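PDB 3IA7: CalG4 from Micromonospora echinospora, which is probably a glycosyltransferase of the GT-B fold, with two Rossmann-like domains that face each other across a cleft. Local coordinates for residues N11-G16 with T40-D45; T36-P41 with V55-E60; V84-A89 with D109-I114. One frame throughout, in Å; residues are numbered along the deposited sequence.

Contact 1: N11-G16 with T40-D45. With CA (calcium ion), chain C.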
loop_
_atom_site.group_PDB
_atom_site.type_symbol
_atom_site.label_atom_id
_atom_site.label_comp_id
_atom_site.label_asym_id
_atom_site.label_seq_id
_atom_site.Cartn_x
_atom_site.Cartn_y
_atom_site.Cartn_z
ATOM N N ASN A 11 -5.460 -15.541 13.138
ATOM C CA ASN A 11 -5.605 -15.725 11.712
ATOM C C ASN A 11 -4.888 -16.993 11.247
ATOM O O ASN A 11 -3.978 -17.505 11.933
ATOM C CB ASN A 11 -5.054 -14.517 10.914
ATOM C CG ASN A 11 -5.792 -14.306 9.554
ATOM O OD1 ASN A 11 -6.492 -15.185 9.029
ATOM N ND2 ASN A 11 -5.700 -13.102 9.045
ATOM N N VAL A 12 -5.337 -17.515 10.117
ATOM C CA VAL A 12 -4.687 -18.659 9.497
ATOM C C VAL A 12 -3.508 -18.123 8.641
ATOM O O VAL A 12 -3.438 -16.937 8.335
ATOM C CB VAL A 12 -5.689 -19.525 8.674
ATOM C CG1 VAL A 12 -6.258 -18.713 7.548
ATOM C CG2 VAL A 12 -4.992 -20.783 8.085
ATOM N N GLN A 13 -2.568 -18.986 8.280
ATOM C CA GLN A 13 -1.507 -18.504 7.415
ATOM C C GLN A 13 -2.064 -18.417 5.979
ATOM O O GLN A 13 -3.060 -19.050 5.646
ATOM C CB GLN A 13 -0.235 -19.348 7.567
ATOM C CG GLN A 13 -0.379 -20.740 7.192
ATOM C CD GLN A 13 0.959 -21.446 6.899
ATOM O OE1 GLN A 13 2.108 -20.926 7.121
ATOM N NE2 GLN A 13 0.811 -22.670 6.431
ATOM N N GLY A 14 -1.444 -17.622 5.134
ATOM C CA GLY A 14 -1.882 -17.543 3.757
ATOM C C GLY A 14 -2.122 -16.093 3.433
ATOM O O GLY A 14 -2.746 -15.333 4.216
ATOM N N HIS A 15 -1.610 -15.711 2.272
ATOM C CA HIS A 15 -1.564 -14.345 1.876
ATOM C C HIS A 15 -2.987 -13.756 1.880
ATOM O O HIS A 15 -3.195 -12.613 2.312
ATOM C CB HIS A 15 -0.924 -14.222 0.493
ATOM C CG HIS A 15 -1.068 -12.861 -0.101
ATOM N ND1 HIS A 15 -0.357 -11.770 0.359
ATOM C CD2 HIS A 15 -1.886 -12.395 -1.076
ATOM C CE1 HIS A 15 -0.707 -10.694 -0.330
ATOM N NE2 HIS A 15 -1.640 -11.043 -1.200
ATOM N N GLY A 16 -3.937 -14.540 1.362
ATOM C CA GLY A 16 -5.307 -14.092 1.165
ATOM C C GLY A 16 -6.046 -13.806 2.465
ATOM O O GLY A 16 -7.028 -13.071 2.466
ATOM N N THR A 40 2.120 -17.949 11.489
ATOM C CA THR A 40 3.201 -18.901 11.345
ATOM C C THR A 40 4.505 -18.162 11.040
ATOM O O THR A 40 4.467 -16.962 10.748
ATOM C CB THR A 40 2.918 -19.888 10.185
ATOM O OG1 THR A 40 2.794 -19.173 8.933
ATOM C CG2 THR A 40 1.696 -20.740 10.470
ATOM N N PRO A 41 5.647 -18.861 11.118
ATOM C CA PRO A 41 6.867 -18.162 10.802
ATOM C C PRO A 41 6.835 -17.495 9.413
ATOM O O PRO A 41 7.436 -16.443 9.215
ATOM C CB PRO A 41 7.902 -19.266 10.886
ATOM C CG PRO A 41 7.381 -20.109 12.078
ATOM C CD PRO A 41 5.929 -20.225 11.653
ATOM N N LEU A 42 6.124 -18.124 8.472
ATOM C CA LEU A 42 6.045 -17.612 7.085
ATOM C C LEU A 42 5.526 -16.169 6.990
ATOM O O LEU A 42 5.875 -15.429 6.077
ATOM C CB LEU A 42 5.157 -18.540 6.223
ATOM C CG LEU A 42 5.032 -18.257 4.709
ATOM C CD1 LEU A 42 6.390 -18.111 3.995
ATOM C CD2 LEU A 42 4.157 -19.380 4.067
ATOM N N PHE A 43 4.630 -15.804 7.879
ATOM C CA PHE A 43 4.109 -14.444 7.906
ATOM C C PHE A 43 4.483 -13.586 9.096
ATOM O O PHE A 43 3.982 -12.452 9.183
ATOM C CB PHE A 43 2.590 -14.504 7.804
ATOM C CG PHE A 43 2.172 -15.033 6.484
ATOM C CD1 PHE A 43 2.149 -14.195 5.361
ATOM C CD2 PHE A 43 1.952 -16.410 6.323
ATOM C CE1 PHE A 43 1.815 -14.668 4.099
ATOM C CE2 PHE A 43 1.603 -16.921 5.063
ATOM C CZ PHE A 43 1.546 -16.037 3.933
ATOM N N ALA A 44 5.366 -14.115 9.970
ATOM C CA ALA A 44 5.734 -13.448 11.220
ATOM C C ALA A 44 6.387 -12.076 10.931
ATOM O O ALA A 44 6.116 -11.072 11.624
ATOM C CB ALA A 44 6.696 -14.365 12.030
ATOM N N ASP A 45 7.279 -12.037 9.940
ATOM C CA ASP A 45 7.961 -10.772 9.599
ATOM C C ASP A 45 6.998 -9.689 9.108
ATOM O O ASP A 45 7.084 -8.526 9.533
ATOM C CB ASP A 45 9.141 -11.008 8.681
ATOM C CG ASP A 45 10.205 -11.885 9.349
ATOM O OD1 ASP A 45 10.849 -11.393 10.305
ATOM O OD2 ASP A 45 10.306 -13.055 8.991
HETATM CA CA CA C . 7.581 -14.020 5.541
HETATM O O HOH W 1 8.163 -14.199 7.893
HETATM O O HOH W 2 9.233 -15.798 5.511
#

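Contact 2: T36-P41 with V55-E60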
loop_
_atom_site.group_PDB
_atom_site.type_symbol
_atom_site.label_atom_id
_atom_site.label_comp_id
_atom_site.label_asym_id
_atom_site.label_seq_id
_atom_site.Cartn_x
_atom_site.Cartn_y
_atom_site.Cartn_z
ATOM N N THR A 36 -1.404 -8.267 19.451
ATOM C CA THR A 36 -0.747 -9.548 19.417
ATOM C C THR A 36 -1.409 -10.301 18.264
ATOM O O THR A 36 -2.618 -10.166 18.060
ATOM C CB THR A 36 -0.949 -10.287 20.746
ATOM O OG1 THR A 36 -0.351 -9.520 21.821
ATOM C CG2 THR A 36 -0.309 -11.691 20.711
ATOM N N TYR A 37 -0.645 -11.101 17.537
ATOM C CA TYR A 37 -1.155 -11.637 16.297
ATOM C C TYR A 37 -0.649 -13.081 16.161
ATOM O O TYR A 37 0.582 -13.315 16.160
ATOM C CB TYR A 37 -0.694 -10.745 15.114
ATOM C CG TYR A 37 -1.450 -10.981 13.788
ATOM C CD1 TYR A 37 -2.197 -9.967 13.208
ATOM C CD2 TYR A 37 -1.332 -12.184 13.088
ATOM C CE1 TYR A 37 -2.868 -10.153 12.008
ATOM C CE2 TYR A 37 -2.022 -12.401 11.867
ATOM C CZ TYR A 37 -2.801 -11.362 11.350
ATOM O OH TYR A 37 -3.438 -11.518 10.129
ATOM N N VAL A 38 -1.602 -14.026 16.059
ATOM C CA VAL A 38 -1.258 -15.439 15.881
ATOM C C VAL A 38 -1.050 -15.775 14.398
ATOM O O VAL A 38 -1.978 -15.635 13.539
ATOM C CB VAL A 38 -2.333 -16.383 16.523
ATOM C CG1 VAL A 38 -1.942 -17.895 16.401
ATOM C CG2 VAL A 38 -2.636 -15.970 18.018
ATOM N N THR A 39 0.160 -16.246 14.096
ATOM C CA THR A 39 0.499 -16.601 12.735
ATOM C C THR A 39 1.651 -17.612 12.687
ATOM O O THR A 39 2.060 -18.129 13.723
ATOM C CB THR A 39 0.808 -15.348 11.856
ATOM O OG1 THR A 39 0.818 -15.744 10.470
ATOM C CG2 THR A 39 2.189 -14.673 12.314
ATOM N N THR A 40 2.120 -17.949 11.489
ATOM C CA THR A 40 3.201 -18.901 11.345
ATOM C C THR A 40 4.505 -18.162 11.040
ATOM O O THR A 40 4.467 -16.962 10.748
ATOM C CB THR A 40 2.918 -19.888 10.185
ATOM O OG1 THR A 40 2.794 -19.173 8.933
ATOM C CG2 THR A 40 1.696 -20.740 10.470
ATOM N N PRO A 41 5.647 -18.861 11.118
ATOM C CA PRO A 41 6.867 -18.162 10.802
ATOM C C PRO A 41 6.835 -17.495 9.413
ATOM O O PRO A 41 7.436 -16.443 9.215
ATOM C CB PRO A 41 7.902 -19.266 10.886
ATOM C CG PRO A 41 7.381 -20.109 12.078
ATOM C CD PRO A 41 5.929 -20.225 11.653
ATOM N N VAL A 55 2.549 -14.373 18.060
ATOM C CA VAL A 55 2.439 -15.655 18.739
ATOM C C VAL A 55 2.461 -16.684 17.605
ATOM O O VAL A 55 1.550 -16.707 16.739
ATOM C CB VAL A 55 1.106 -15.770 19.515
ATOM C CG1 VAL A 55 0.847 -17.285 19.935
ATOM C CG2 VAL A 55 1.132 -14.840 20.753
ATOM N N LEU A 56 3.494 -17.520 17.574
ATOM C CA LEU A 56 3.590 -18.537 16.489
ATOM C C LEU A 56 2.732 -19.767 16.750
ATOM O O LEU A 56 2.596 -20.220 17.913
ATOM C CB LEU A 56 5.042 -19.036 16.324
ATOM C CG LEU A 56 6.051 -17.954 15.941
ATOM C CD1 LEU A 56 7.458 -18.581 15.987
ATOM C CD2 LEU A 56 5.728 -17.436 14.564
ATOM N N TYR A 57 2.161 -20.301 15.665
ATOM C CA TYR A 57 1.546 -21.615 15.708
ATOM C C TYR A 57 2.135 -22.433 14.548
ATOM O O TYR A 57 2.710 -21.880 13.587
ATOM C CB TYR A 57 -0.015 -21.491 15.675
ATOM C CG TYR A 57 -0.642 -21.392 14.279
ATOM C CD1 TYR A 57 -1.124 -22.547 13.619
ATOM C CD2 TYR A 57 -0.716 -20.165 13.596
ATOM C CE1 TYR A 57 -1.713 -22.455 12.339
ATOM C CE2 TYR A 57 -1.318 -20.088 12.334
ATOM C CZ TYR A 57 -1.819 -21.232 11.729
ATOM O OH TYR A 57 -2.362 -21.169 10.441
ATOM N N LYS A 58 1.980 -23.750 14.671
ATOM C CA LYS A 58 2.402 -24.701 13.684
ATOM C C LYS A 58 1.189 -25.117 12.857
ATOM O O LYS A 58 0.219 -25.679 13.377
ATOM C CB LYS A 58 2.984 -25.929 14.378
ATOM C CG LYS A 58 3.188 -27.115 13.426
ATOM C CD LYS A 58 4.452 -26.952 12.627
ATOM C CE LYS A 58 4.804 -28.270 11.896
ATOM N NZ LYS A 58 5.923 -27.959 10.931
ATOM N N SER A 59 1.259 -24.816 11.571
ATOM C CA SER A 59 0.162 -25.134 10.664
ATOM C C SER A 59 0.111 -26.569 10.263
ATOM O O SER A 59 1.145 -27.167 9.884
ATOM C CB SER A 59 0.248 -24.271 9.398
ATOM O OG SER A 59 -0.860 -24.467 8.556
ATOM N N GLU A 60 -1.105 -27.104 10.300
ATOM C CA GLU A 60 -1.410 -28.421 9.708
ATOM C C GLU A 60 -1.028 -28.517 8.234
ATOM O O GLU A 60 -0.750 -29.600 7.723
ATOM C CB GLU A 60 -2.894 -28.749 9.882
ATOM C CG GLU A 60 -3.300 -28.879 11.336
ATOM C CD GLU A 60 -2.798 -30.173 11.993
ATOM O OE1 GLU A 60 -2.996 -31.262 11.434
ATOM O OE2 GLU A 60 -2.185 -30.082 13.073
#

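Contact 3: V84-A89 with D109-I114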
loop_
_atom_site.group_PDB
_atom_site.type_symbol
_atom_site.label_atom_id
_atom_site.label_comp_id
_atom_site.label_asym_id
_atom_site.label_seq_id
_atom_site.Cartn_x
_atom_site.Cartn_y
_atom_site.Cartn_z
ATOM N N VAL A 84 -10.606 -28.320 11.048
ATOM C CA VAL A 84 -10.793 -28.355 12.502
ATOM C C VAL A 84 -9.447 -28.383 13.252
ATOM O O VAL A 84 -9.268 -27.599 14.202
ATOM C CB VAL A 84 -11.759 -29.485 12.957
ATOM C CG1 VAL A 84 -11.849 -29.516 14.487
ATOM C CG2 VAL A 84 -13.179 -29.247 12.355
ATOM N N ARG A 85 -8.522 -29.245 12.833
ATOM C CA ARG A 85 -7.198 -29.298 13.453
ATOM C C ARG A 85 -6.470 -27.962 13.381
ATOM O O ARG A 85 -5.818 -27.564 14.348
ATOM C CB ARG A 85 -6.308 -30.395 12.874
ATOM C CG ARG A 85 -6.763 -31.834 13.184
ATOM C CD ARG A 85 -5.671 -32.845 12.873
ATOM N NE ARG A 85 -5.254 -32.830 11.471
ATOM C CZ ARG A 85 -5.830 -33.544 10.504
ATOM N NH1 ARG A 85 -6.856 -34.347 10.781
ATOM N NH2 ARG A 85 -5.373 -33.460 9.256
ATOM N N GLU A 86 -6.576 -27.275 12.250
ATOM C CA GLU A 86 -5.935 -25.963 12.084
ATOM C C GLU A 86 -6.541 -24.925 13.036
ATOM O O GLU A 86 -5.791 -24.129 13.654
ATOM C CB GLU A 86 -6.113 -25.464 10.622
ATOM C CG GLU A 86 -5.254 -24.196 10.299
ATOM C CD GLU A 86 -3.769 -24.487 10.124
ATOM O OE1 GLU A 86 -3.276 -25.538 10.586
ATOM O OE2 GLU A 86 -3.077 -23.632 9.526
ATOM N N ASN A 87 -7.882 -24.918 13.150
ATOM C CA ASN A 87 -8.534 -24.083 14.180
ATOM C C ASN A 87 -7.966 -24.406 15.579
ATOM O O ASN A 87 -7.650 -23.500 16.352
ATOM C CB ASN A 87 -10.042 -24.307 14.162
ATOM C CG ASN A 87 -10.736 -23.367 13.192
ATOM O OD1 ASN A 87 -11.177 -22.310 13.603
ATOM N ND2 ASN A 87 -10.752 -23.706 11.883
ATOM N N VAL A 88 -7.884 -25.698 15.894
ATOM C CA VAL A 88 -7.351 -26.141 17.207
ATOM C C VAL A 88 -5.862 -25.729 17.430
ATOM O O VAL A 88 -5.454 -25.344 18.545
ATOM C CB VAL A 88 -7.544 -27.672 17.419
ATOM C CG1 VAL A 88 -6.811 -28.170 18.673
ATOM C CG2 VAL A 88 -9.050 -28.014 17.554
ATOM N N ALA A 89 -5.061 -25.805 16.376
ATOM C CA ALA A 89 -3.655 -25.378 16.439
ATOM C C ALA A 89 -3.542 -23.912 16.892
ATOM O O ALA A 89 -2.736 -23.591 17.767
ATOM C CB ALA A 89 -2.960 -25.609 15.078
ATOM N N ASP A 109 -10.128 -13.951 11.969
ATOM C CA ASP A 109 -10.565 -14.137 10.579
ATOM C C ASP A 109 -11.584 -15.246 10.528
ATOM O O ASP A 109 -11.604 -16.150 11.368
ATOM C CB ASP A 109 -9.355 -14.487 9.684
ATOM C CG ASP A 109 -9.762 -14.779 8.236
ATOM O OD1 ASP A 109 -10.002 -13.792 7.521
ATOM O OD2 ASP A 109 -9.851 -15.987 7.835
ATOM N N VAL A 110 -12.456 -15.182 9.527
ATOM C CA VAL A 110 -13.520 -16.198 9.378
ATOM C C VAL A 110 -13.024 -17.653 9.235
ATOM O O VAL A 110 -13.665 -18.571 9.744
ATOM C CB VAL A 110 -14.503 -15.820 8.246
ATOM C CG1 VAL A 110 -13.781 -15.855 6.900
ATOM C CG2 VAL A 110 -15.764 -16.762 8.252
ATOM N N PHE A 111 -11.868 -17.872 8.621
ATOM C CA PHE A 111 -11.382 -19.264 8.504
ATOM C C PHE A 111 -11.150 -19.901 9.917
ATOM O O PHE A 111 -11.709 -20.972 10.223
ATOM C CB PHE A 111 -10.139 -19.313 7.625
ATOM C CG PHE A 111 -9.526 -20.715 7.484
ATOM C CD1 PHE A 111 -9.542 -21.366 6.254
ATOM C CD2 PHE A 111 -8.924 -21.339 8.568
ATOM C CE1 PHE A 111 -8.978 -22.683 6.134
ATOM C CE2 PHE A 111 -8.367 -22.652 8.459
ATOM C CZ PHE A 111 -8.388 -23.286 7.236
ATOM N N PRO A 112 -10.362 -19.263 10.786
ATOM C CA PRO A 112 -10.332 -19.746 12.184
ATOM C C PRO A 112 -11.470 -19.259 13.105
ATOM O O PRO A 112 -11.212 -18.910 14.269
ATOM C CB PRO A 112 -8.960 -19.207 12.688
ATOM C CG PRO A 112 -8.873 -17.835 11.982
ATOM C CD PRO A 112 -9.374 -18.175 10.572
ATOM N N PHE A 113 -12.732 -19.308 12.649
ATOM C CA PHE A 113 -13.769 -18.723 13.486
ATOM C C PHE A 113 -14.013 -19.599 14.720
ATOM O O PHE A 113 -14.421 -19.063 15.728
ATOM C CB PHE A 113 -15.079 -18.508 12.744
ATOM C CG PHE A 113 -15.893 -19.776 12.542
ATOM C CD1 PHE A 113 -16.947 -20.070 13.415
ATOM C CD2 PHE A 113 -15.646 -20.634 11.479
ATOM C CE1 PHE A 113 -17.753 -21.248 13.288
ATOM C CE2 PHE A 113 -16.481 -21.810 11.301
ATOM C CZ PHE A 113 -17.539 -22.086 12.211
ATOM N N ILE A 114 -13.795 -20.925 14.616
ATOM C CA ILE A 114 -13.971 -21.771 15.779
ATOM C C ILE A 114 -12.961 -21.381 16.874
ATOM O O ILE A 114 -13.317 -21.134 18.027
ATOM C CB ILE A 114 -13.883 -23.277 15.436
ATOM C CG1 ILE A 114 -15.001 -23.627 14.424
ATOM C CG2 ILE A 114 -13.977 -24.108 16.716
ATOM C CD1 ILE A 114 -14.794 -24.918 13.692
#

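Contact 1: N11-G16 with T40-D45
Gln-13 and Thr-40 meet through one short hydrogen bond. Thr-40 OG1 gives its proton to Gln-13 OE1 at 2.6 Å. The hydroxyl comes in at 129° to the amide C=O and is tilted 22° from its plane. The two side chains cross at about a right angle. In Thr-40, OG1 sits between the backbone N and the carbonyl carbon (chi1 61°), which turns the hydroxyl to the amide. Its CG2 also lies alongside the amide, 3.7 Å from Gln-13 CD.

The packing is carried by Phe-43. Its ring lies against the backbone where the 11-16 loop enters its helix. Phe-43 CE2 is 3.1 Å from Gly-14 N, and Phe-43 CZ is 3.6 Å from His-15 N. Gln-13 CB touches the same ring at CD2. All three approach it obliquely. Gly-14 is the N-cap residue; its backbone leaves no place for a CB beside the carbonyl O of Gln-13.

Metal binding occupies another part of the 40-45 segment. Leu-42 O binds the calcium ion at 2.3 Å. A metal-bound water donates to Pro-41 O and Asp-45 OD2 and accepts from Asp-45 N, so the first turn of the helix holds it by three bonds. Glu-46 adds a ligand, and Gln-225 and His-297 of the second subunit bind the same ion, which therefore bridges the two chains.

In the fold, the contact joins the loop after strand 6-10, at the start of helix 15-30, to the start of helix 41-49, just after strand 34-39. Tyr-57, beyond strand 53-56, packs on both Val-12 and Thr-40.

Contact 2: T36-P41 with V55-E60
Tyr-57 lays one face of its ring against the methyl of Thr-40. This is a CH-pi contact: Thr-40 CG2 lies 3.9 Å from the centroid of the Tyr-57 ring, 23° off the normal and offset toward the rim. The ring swings back over the neighbouring strand because CG lies between the backbone N and the carbonyl carbon (chi1 86°). Val-38 CG1 meets Tyr-57 CD2 at 3.8 Å, the two side chains crossing at about a right angle.

Val-38 and Val-55 are paired on the same sheet face, with Val-38 CG2 4.0 Å from Val-55 CB. Thr-36 CG2 presses tightly on Val-55 CG2 at 3.5 Å. On the other face, Leu-56 CD2 reaches Pro-41 CG at 4.0 Å.

Val-55 N donates to Tyr-37 O at 2.9 Å, Thr-39 N to Val-55 O at 3.0 Å, and Tyr-57 N to Thr-39 O at 2.9 Å. They pair strand 34-39 with 53-56 and carry on to Tyr-57, just past the second strand; helix 41-49 makes the crossover of this beta-alpha-beta unit.

An apolar seam thus runs beside three parallel-strand backbone bonds. Tyr-57 OH bonds to Glu-86 and to Gln-13 N, and Ser-59 OG to Glu-86. These two buried hydroxyls are satisfied, which holds the far end of the ring in place.

Contact 3: V84-A89 with D109-I114
Asn-87 reaches from its helix to the turn centred on Pro-112 and to Ile-114 in the helix that follows. Its ND2 donates a weak hydrogen bond to Phe-111 O, 3.3 Å long with an N-H...O angle of 157°. The other branch, Asn-87 OD1, rests 3.0 Å from Pro-112 CA. The same OD1 lies 3.4 Å from Ile-114 CB, with the two side chains crossing at about a right angle. Beside this, Glu-86 CG touches Phe-111 CE2 at 3.9 Å. Phe-111 holds CG anti to its backbone N (chi1 178°), which carries the ring toward Glu-86. The carboxylate and the ring are turned 82° from each other.

In the next shell, Asn-87 ND2 also donates to Tyr-83 O, one turn back in its own helix, and Asn-87 OD1 accepts from Ala-115 N, which probably fixes the rotation of the amide. Glu-86 OE1 takes the backbone N-H of Glu-60, and Tyr-83 meets the Phe-111 ring edge-to-face. Asp-109 OD2 accepts from Phe-111 N at 2.9 Å, an Asx turn, and Pro-112 is the centre of an inverse gamma turn.

The contact joins the middle of helix 75-98 to the link between strand 105-109 and helix 113-123, with helix 159-170 packed on Val-84 and Ile-114 and strand 127-131 beside Val-110 and Phe-113.

All three contacts lie in the N-terminal Rossmann-like domain, around the seven-stranded parallel sheet. Contacts 1 and 2 have centres about 7 Å apart and share Thr-40 and Pro-41, where strand 34-39 passes into helix 41-49. Contact 3 follows later in the chain, with its centre about 12 Å from that of contact 2 and about 14 Å from that of contact 1. Glu-86 ties contact 3 to contact 2, and Val-12 of contact 1 packs on Phe-111. Together they join loops that follow strands 6-10, 34-39, 53-56 and 105-109 to one another and to helix 75-98. Contact 1 also carries the calcium link to the second subunit.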